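Local coordinates for uncharacterized protein (Bacteroides ovatus, PDB 4DQA), which is of unknown function but probably binds carbohydrate, joining a BT_3987-like N-terminal domain to a concanavalin A-like lectin/glucanase domain, at residues G182-M187 and G267-F272; G197-D202 and N211-K216; S81-S84 and Y89-N92. All blocks are in the same frame, centred on the assembly; numbering follows the deposited sequence. Where two conformers were deposited one is given.

The three interactions show how one chain ties its turns and loops together with different chemistry: carbon against an aromatic ring in interaction 1, an arginine stem and a bridging water in interaction 2, and a serine- and water-rich polar network in interaction 3. Interactions 1 and 2 belong to the concanavalin A-like region. Their centres are 18 Å apart and their nearest atoms about 7 Å, so they do not touch, although 197-202 and 211-216 are nested within the loop that interaction 1 closes. Interaction 3 lies in the BT_3987-like region on the opposite side of the chain's centre, its centre 70 Å from that of interaction 1 and 69 Å from that of interaction 2.

Interaction 1 (G182-M187 and G267-F272); sequences GTEGVM and GRIYGF
E184 reaches I269 and F272 through its methylene groups, with no hydrogen bond between the two segments. Along 182-187, T183 first sets the frame: its carbonyl O accepts from the N-H groups of both V186 and M187, the pattern of a classic beta bulge, while its OG1 bonds P258 O. E184 comes next and does all the touching. With CG trans to the backbone N (chi1 171°) and a bend at chi2, the E184 and F272 side chains run roughly perpendicular to each other, with carboxylate and ring planes 57° apart. E184 CG lies over one face of the F272 ring, 4.0 Å from the centroid and 27° off the normal, a CH-pi contact displaced toward the CE2-CZ side, with CG 3.6 Å from CE2. E184 CB meets I269 CD1 at 3.9 Å. The charged end is held elsewhere, by a salt bridge from OE2 to R277. Opposite, F272 N bonds I269 O at 3.1 Å, closing the type II turn from I269 to F272, whose two end residues both point toward E184. The two loops diverge from paired backbone: G182 bonds Y265 of strand 264-266, G267 bonds I180 of strand 178-180, and M187 opens strand 187-190.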
loop_
_atom_site.group_PDB
_atom_site.type_symbol
_atom_site.label_atom_id
_atom_site.label_comp_id
_atom_site.label_asym_id
_atom_site.label_seq_id
_atom_site.Cartn_x
_atom_site.Cartn_y
_atom_site.Cartn_z
ATOM N N GLY A 182 -16.934 7.292 12.038
ATOM C CA GLY A 182 -16.735 7.502 13.453
ATOM C C GLY A 182 -18.004 7.375 14.258
ATOM O O GLY A 182 -19.018 6.853 13.751
ATOM N N THR A 183 -17.939 7.896 15.477
ATOM C CA THR A 183 -18.992 7.777 16.447
ATOM C C THR A 183 -19.529 9.157 16.754
ATOM O O THR A 183 -18.894 9.949 17.438
ATOM C CB THR A 183 -18.465 7.070 17.695
ATOM O OG1 THR A 183 -17.903 5.817 17.278
ATOM C CG2 THR A 183 -19.576 6.840 18.725
ATOM N N GLU A 184 -20.702 9.462 16.214
ATOM C CA GLU A 184 -21.297 10.781 16.376
ATOM C C GLU A 184 -21.453 11.166 17.836
ATOM O O GLU A 184 -21.896 10.369 18.673
ATOM C CB GLU A 184 -22.639 10.852 15.637
ATOM C CG GLU A 184 -23.477 12.126 15.900
ATOM C CD GLU A 184 -22.822 13.424 15.500
ATOM O OE1 GLU A 184 -21.796 13.384 14.784
ATOM O OE2 GLU A 184 -23.338 14.489 15.919
ATOM N N GLY A 185 -21.025 12.390 18.149
ATOM C CA GLY A 185 -21.113 12.908 19.494
ATOM C C GLY A 185 -19.892 12.550 20.327
ATOM O O GLY A 185 -19.735 13.071 21.427
ATOM N N VAL A 186 -19.032 11.689 19.786
ATOM C CA VAL A 186 -17.884 11.185 20.529
ATOM C C VAL A 186 -16.555 11.383 19.791
ATOM O O VAL A 186 -15.650 12.051 20.310
ATOM C CB VAL A 186 -18.077 9.696 20.878
ATOM C CG1 VAL A 186 -16.876 9.143 21.630
ATOM C CG2 VAL A 186 -19.366 9.508 21.708
HETATM N N MSE A 187 -16.438 10.820 18.593
HETATM C CA MSE A 187 -15.238 10.980 17.763
HETATM C C MSE A 187 -15.588 10.644 16.319
HETATM O O MSE A 187 -15.602 9.477 15.929
HETATM C CB MSE A 187 -14.094 10.082 18.244
HETATM C CG MSE A 187 -12.781 10.333 17.553
HETATM SE SE MSE A 187 -12.005 12.028 18.036
HETATM C CE MSE A 187 -11.798 11.702 19.928
ATOM N N GLY A 267 -19.961 6.354 6.451
ATOM C CA GLY A 267 -20.753 6.814 5.319
ATOM C C GLY A 267 -22.095 7.456 5.593
ATOM O O GLY A 267 -22.576 8.198 4.738
ATOM N N ARG A 268 -22.720 7.159 6.732
ATOM C CA ARG A 268 -24.083 7.625 7.023
ATOM C C ARG A 268 -24.387 7.201 8.453
ATOM O O ARG A 268 -24.066 6.072 8.820
ATOM C CB ARG A 268 -25.083 6.978 6.053
ATOM C CG ARG A 268 -26.546 7.166 6.379
ATOM C CD ARG A 268 -27.424 6.374 5.433
ATOM N NE ARG A 268 -28.829 6.410 5.806
ATOM C CZ ARG A 268 -29.780 5.636 5.288
ATOM N NH1 ARG A 268 -29.472 4.717 4.374
ATOM N NH2 ARG A 268 -31.031 5.783 5.706
ATOM N N ILE A 269 -24.916 8.117 9.265
ATOM C CA ILE A 269 -25.221 7.842 10.666
ATOM C C ILE A 269 -26.657 7.362 10.666
ATOM O O ILE A 269 -27.613 8.119 10.895
ATOM C CB ILE A 269 -25.040 9.064 11.576
ATOM C CG1 ILE A 269 -23.707 9.755 11.284
ATOM C CG2 ILE A 269 -25.061 8.597 13.015
ATOM C CD1 ILE A 269 -23.625 11.165 11.885
ATOM N N TYR A 270 -26.833 6.086 10.365
ATOM C CA TYR A 270 -28.186 5.571 10.121
ATOM C C TYR A 270 -29.080 5.724 11.362
ATOM O O TYR A 270 -28.699 5.322 12.456
ATOM C CB TYR A 270 -28.053 4.094 9.732
ATOM C CG TYR A 270 -29.320 3.361 9.300
ATOM C CD1 TYR A 270 -30.313 3.971 8.575
ATOM C CD2 TYR A 270 -29.461 2.006 9.597
ATOM C CE1 TYR A 270 -31.473 3.259 8.184
ATOM C CE2 TYR A 270 -30.585 1.312 9.198
ATOM C CZ TYR A 270 -31.554 1.941 8.480
ATOM O OH TYR A 270 -32.698 1.260 8.089
ATOM N N GLY A 271 -30.253 6.310 11.166
ATOM C CA GLY A 271 -31.214 6.445 12.259
ATOM C C GLY A 271 -30.977 7.622 13.195
ATOM O O GLY A 271 -31.693 7.773 14.188
ATOM N N PHE A 272 -29.994 8.471 12.906
ATOM C CA PHE A 272 -29.735 9.604 13.805
ATOM C C PHE A 272 -30.798 10.672 13.598
ATOM O O PHE A 272 -30.978 11.196 12.486
ATOM C CB PHE A 272 -28.360 10.213 13.515
ATOM C CG PHE A 272 -27.906 11.196 14.558
ATOM C CD1 PHE A 272 -28.050 10.926 15.904
ATOM C CD2 PHE A 272 -27.295 12.377 14.182
ATOM C CE1 PHE A 272 -27.609 11.833 16.858
ATOM C CE2 PHE A 272 -26.855 13.274 15.142
ATOM C CZ PHE A 272 -27.023 13.002 16.468
#

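Interaction 2 (G197-D202 and N211-K216); sequences GITPKD and NYRVTK
T199 and R213 lie alongside one another, their side chains running in opposing directions, with the aliphatic stem of the arginine against the threonine. R213 CD is 3.6 Å from T199 OG1 and 3.9 Å from T199 CG2, so it meets both branches. Farther out, R213 NH2 stays 4.0 Å from I198 O and forms no hydrogen bond with it. The guanidinium has one hydrogen bond within its own segment: R213 NH1 donates to V214 O at 3.1 Å, nearly in the guanidinium plane but with a bent N-H...O angle of 140°. R213 begins with CG lodged between the backbone N and the carbonyl carbon (chi1 65°), then runs extended to NE. T199 is positioned in turn by a bond from OG1 to E205 OE2; R213 also packs on E205. That glutamate sits on strand 203-208, the middle strand of a small antiparallel sheet with 187-190 and 212-213 in the concanavalin A-like region. At the other end, a water joins the segments by donating to D202 O at 2.9 Å and to K216 O at 2.8 Å. Two carbonyl oxygens cannot bond one another, and the water supplies the hydrogens both lack; the direct contact is thus van der Waals, and the polar link runs through one water.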
loop_
_atom_site.group_PDB
_atom_site.type_symbol
_atom_site.label_atom_id
_atom_site.label_comp_id
_atom_site.label_asym_id
_atom_site.label_seq_id
_atom_site.Cartn_x
_atom_site.Cartn_y
_atom_site.Cartn_z
ATOM N N GLY A 197 -22.857 27.094 10.770
ATOM C CA GLY A 197 -22.415 28.417 10.360
ATOM C C GLY A 197 -20.954 28.698 10.644
ATOM O O GLY A 197 -20.510 29.837 10.500
ATOM N N ILE A 198 -20.203 27.666 11.034
ATOM C CA ILE A 198 -18.794 27.837 11.354
ATOM C C ILE A 198 -17.911 27.059 10.386
ATOM O O ILE A 198 -16.947 27.603 9.840
ATOM C CB ILE A 198 -18.479 27.369 12.789
ATOM C CG1 ILE A 198 -19.253 28.204 13.809
ATOM C CG2 ILE A 198 -16.995 27.486 13.063
ATOM C CD1 ILE A 198 -18.929 29.668 13.748
ATOM N N THR A 199 -18.234 25.784 10.174
ATOM C CA THR A 199 -17.402 24.916 9.353
ATOM C C THR A 199 -17.991 24.768 7.948
ATOM O O THR A 199 -19.041 24.164 7.761
ATOM C CB THR A 199 -17.295 23.536 10.003
ATOM O OG1 THR A 199 -16.739 23.694 11.312
ATOM C CG2 THR A 199 -16.417 22.614 9.183
ATOM N N PRO A 200 -17.302 25.307 6.936
ATOM C CA PRO A 200 -17.801 25.221 5.556
ATOM C C PRO A 200 -18.004 23.791 5.108
ATOM O O PRO A 200 -17.322 22.886 5.616
ATOM C CB PRO A 200 -16.712 25.930 4.743
ATOM C CG PRO A 200 -16.039 26.813 5.727
ATOM C CD PRO A 200 -16.034 26.047 7.012
ATOM N N LYS A 201 -18.922 23.602 4.155
ATOM C CA LYS A 201 -19.393 22.279 3.734
ATOM C C LYS A 201 -18.291 21.364 3.220
ATOM O O LYS A 201 -18.427 20.152 3.228
ATOM C CB LYS A 201 -20.431 22.422 2.624
ATOM C CG LYS A 201 -19.866 23.015 1.327
ATOM C CD LYS A 201 -20.934 23.262 0.249
ATOM C CE LYS A 201 -20.274 23.937 -0.987
ATOM N NZ LYS A 201 -21.206 24.239 -2.124
ATOM N N ASP A 202 -17.202 21.980 2.755
ATOM C CA ASP A 202 -16.110 21.252 2.129
ATOM C C ASP A 202 -14.828 21.221 2.959
ATOM O O ASP A 202 -13.742 20.861 2.446
ATOM C CB ASP A 202 -15.868 21.746 0.680
ATOM C CG ASP A 202 -15.841 23.270 0.534
ATOM O OD1 ASP A 202 -15.815 24.018 1.536
ATOM O OD2 ASP A 202 -15.887 23.758 -0.632
ATOM N N ASN A 211 -13.391 19.361 19.085
ATOM C CA ASN A 211 -13.376 19.517 17.636
ATOM C C ASN A 211 -12.285 20.429 17.118
ATOM O O ASN A 211 -11.807 21.315 17.839
ATOM C CB ASN A 211 -14.730 20.050 17.161
ATOM C CG ASN A 211 -14.983 21.464 17.619
ATOM O OD1 ASN A 211 -15.508 21.696 18.712
ATOM N ND2 ASN A 211 -14.585 22.423 16.799
ATOM N N TYR A 212 -11.881 20.199 15.877
ATOM C CA TYR A 212 -11.079 21.152 15.133
ATOM C C TYR A 212 -11.177 20.823 13.662
ATOM O O TYR A 212 -11.692 19.774 13.286
ATOM C CB TYR A 212 -9.618 21.165 15.604
ATOM C CG TYR A 212 -8.811 19.910 15.320
ATOM C CD1 TYR A 212 -8.896 18.803 16.153
ATOM C CD2 TYR A 212 -7.931 19.857 14.249
ATOM C CE1 TYR A 212 -8.138 17.658 15.909
ATOM C CE2 TYR A 212 -7.163 18.708 13.992
ATOM C CZ TYR A 212 -7.281 17.616 14.822
ATOM O OH TYR A 212 -6.504 16.492 14.581
ATOM N N ARG A 213 -10.699 21.730 12.826
ATOM C CA ARG A 213 -10.868 21.611 11.388
ATOM C C ARG A 213 -9.682 22.134 10.602
ATOM O O ARG A 213 -8.810 22.842 11.136
ATOM C CB ARG A 213 -12.137 22.353 10.959
ATOM C CG ARG A 213 -12.074 23.856 11.190
ATOM C CD ARG A 213 -13.299 24.501 10.557
ATOM N NE ARG A 213 -13.479 25.924 10.812
ATOM C CZ ARG A 213 -12.806 26.885 10.187
ATOM N NH1 ARG A 213 -11.840 26.561 9.313
ATOM N NH2 ARG A 213 -13.070 28.167 10.471
ATOM N N VAL A 214 -9.632 21.764 9.330
ATOM C CA VAL A 214 -8.608 22.261 8.426
ATOM C C VAL A 214 -8.903 23.685 7.930
ATOM O O VAL A 214 -9.900 24.294 8.335
ATOM C CB VAL A 214 -8.412 21.320 7.238
ATOM C CG1 VAL A 214 -8.036 19.928 7.759
ATOM C CG2 VAL A 214 -9.683 21.256 6.372
ATOM N N THR A 215 -8.034 24.210 7.068
ATOM C CA THR A 215 -8.138 25.595 6.636
ATOM C C THR A 215 -8.187 25.784 5.103
ATOM O O THR A 215 -8.081 26.897 4.610
ATOM C CB THR A 215 -6.999 26.434 7.275
ATOM O OG1 THR A 215 -5.752 25.849 6.955
ATOM C CG2 THR A 215 -7.132 26.448 8.794
ATOM N N LYS A 216 -8.395 24.682 4.369
ATOM C CA LYS A 216 -8.540 24.693 2.917
ATOM C C LYS A 216 -9.653 23.704 2.551
ATOM O O LYS A 216 -9.780 22.716 3.233
ATOM C CB LYS A 216 -7.244 24.209 2.265
ATOM C CG LYS A 216 -6.011 25.000 2.656
ATOM C CD LYS A 216 -4.782 24.456 1.945
ATOM C CE LYS A 216 -4.306 23.162 2.569
ATOM N NZ LYS A 216 -3.430 23.377 3.757
HETATM O O HOH W 1 -11.136 20.278 3.636
#

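Interaction 3 (S81-S84 and Y89-N92); sequences SSIS and YADN
S81 swings OG away from its backbone N (chi1 -166°), which carries the hydroxyl across to D91, while D91 keeps CG beside its own backbone N (chi1 -69°), where the carboxylate meets two waters. S81 OG donates to D91 O at 2.7 Å, from a position tilted out of the carbonyl plane. D91 N returns a nearly straight bond to S82 O, 2.9 Å long at 166°, and the same oxygen receives a CA-H...O contact from A90 CA at 3.4 Å. Beside these polar links, I83 CG1 presses on A90: it is 3.5 Å from CA, tighter than usual for two carbons, and 3.6 Å from CB. The D91 carboxylate is gripped through water on both oxygens. One water donates to OD2 at 3.1 Å and is shared with the hydroxyls of S82 and S84; a second donates to OD1 at 2.9 Å and to Y89 O, and accepts from S84 N. The carboxylate is thus linked to 81-84 through water, while S81 OG and D91 N bond directly. In the BT_3987-like N-terminal domain, a member of the E-set superfamily, the contact joins strand 80-83, paired with 43-49, to the segment that leads into strand 93-97 and bonds S33 of strand 27-35, so linking the two sheets.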
loop_
_atom_site.group_PDB
_atom_site.type_symbol
_atom_site.label_atom_id
_atom_site.label_comp_id
_atom_site.label_asym_id
_atom_site.label_seq_id
_atom_site.Cartn_x
_atom_site.Cartn_y
_atom_site.Cartn_z
ATOM N N SER A 81 28.455 -21.773 -19.704
ATOM C CA SER A 81 28.731 -21.189 -21.005
ATOM C C SER A 81 30.232 -21.040 -21.187
ATOM O O SER A 81 31.013 -21.595 -20.400
ATOM C CB SER A 81 28.021 -19.847 -21.153
ATOM O OG SER A 81 28.045 -19.470 -22.522
ATOM N N SER A 82 30.644 -20.315 -22.211
ATOM C CA SER A 82 32.059 -20.131 -22.463
ATOM C C SER A 82 32.293 -18.856 -23.249
ATOM O O SER A 82 31.367 -18.318 -23.863
ATOM C CB SER A 82 32.649 -21.341 -23.188
ATOM O OG SER A 82 32.117 -21.438 -24.506
ATOM N N ILE A 83 33.525 -18.365 -23.173
ATOM C CA ILE A 83 33.960 -17.205 -23.943
ATOM C C ILE A 83 34.993 -17.737 -24.907
ATOM O O ILE A 83 36.050 -18.219 -24.498
ATOM C CB ILE A 83 34.584 -16.135 -23.032
ATOM C CG1 ILE A 83 33.559 -15.698 -21.984
ATOM C CG2 ILE A 83 35.059 -14.923 -23.862
ATOM C CD1 ILE A 83 34.123 -14.979 -20.810
ATOM N N SER A 84 34.682 -17.652 -26.194
ATOM C CA SER A 84 35.563 -18.192 -27.225
ATOM C C SER A 84 36.915 -17.484 -27.249
ATOM O O SER A 84 37.016 -16.300 -26.944
ATOM C CB SER A 84 34.885 -18.058 -28.590
ATOM O OG SER A 84 33.679 -18.805 -28.622
ATOM N N TYR A 89 33.004 -11.490 -24.786
ATOM C CA TYR A 89 31.692 -11.799 -24.205
ATOM C C TYR A 89 31.338 -13.265 -24.324
ATOM O O TYR A 89 31.560 -13.911 -25.370
ATOM C CB TYR A 89 30.585 -10.990 -24.865
ATOM C CG TYR A 89 30.740 -9.514 -24.674
ATOM C CD1 TYR A 89 30.205 -8.880 -23.567
ATOM C CD2 TYR A 89 31.441 -8.759 -25.597
ATOM C CE1 TYR A 89 30.357 -7.521 -23.387
ATOM C CE2 TYR A 89 31.605 -7.404 -25.428
ATOM C CZ TYR A 89 31.059 -6.790 -24.321
ATOM O OH TYR A 89 31.209 -5.439 -24.142
ATOM N N ALA A 90 30.768 -13.788 -23.250
ATOM C CA ALA A 90 30.372 -15.178 -23.217
ATOM C C ALA A 90 29.193 -15.421 -24.131
ATOM O O ALA A 90 28.348 -14.546 -24.344
ATOM C CB ALA A 90 29.999 -15.591 -21.789
ATOM N N ASP A 91 29.109 -16.648 -24.630
ATOM C CA ASP A 91 27.916 -17.048 -25.345
ATOM C C ASP A 91 26.715 -16.889 -24.424
ATOM O O ASP A 91 26.756 -17.226 -23.227
ATOM C CB ASP A 91 28.011 -18.487 -25.812
ATOM C CG ASP A 91 29.051 -18.688 -26.912
ATOM O OD1 ASP A 91 29.530 -17.702 -27.501
ATOM O OD2 ASP A 91 29.380 -19.858 -27.166
ATOM N N ASN A 92 25.641 -16.372 -24.992
ATOM C CA ASN A 92 24.464 -16.053 -24.227
ATOM C C ASN A 92 23.791 -17.262 -23.588
ATOM O O ASN A 92 23.713 -18.368 -24.165
ATOM C CB ASN A 92 23.458 -15.368 -25.145
ATOM C CG ASN A 92 22.267 -14.834 -24.397
ATOM O OD1 ASN A 92 22.393 -13.909 -23.594
ATOM N ND2 ASN A 92 21.101 -15.409 -24.653
HETATM O O HOH W 2 32.367 -20.387 -26.807
HETATM O O HOH W 3 31.966 -16.264 -26.773
#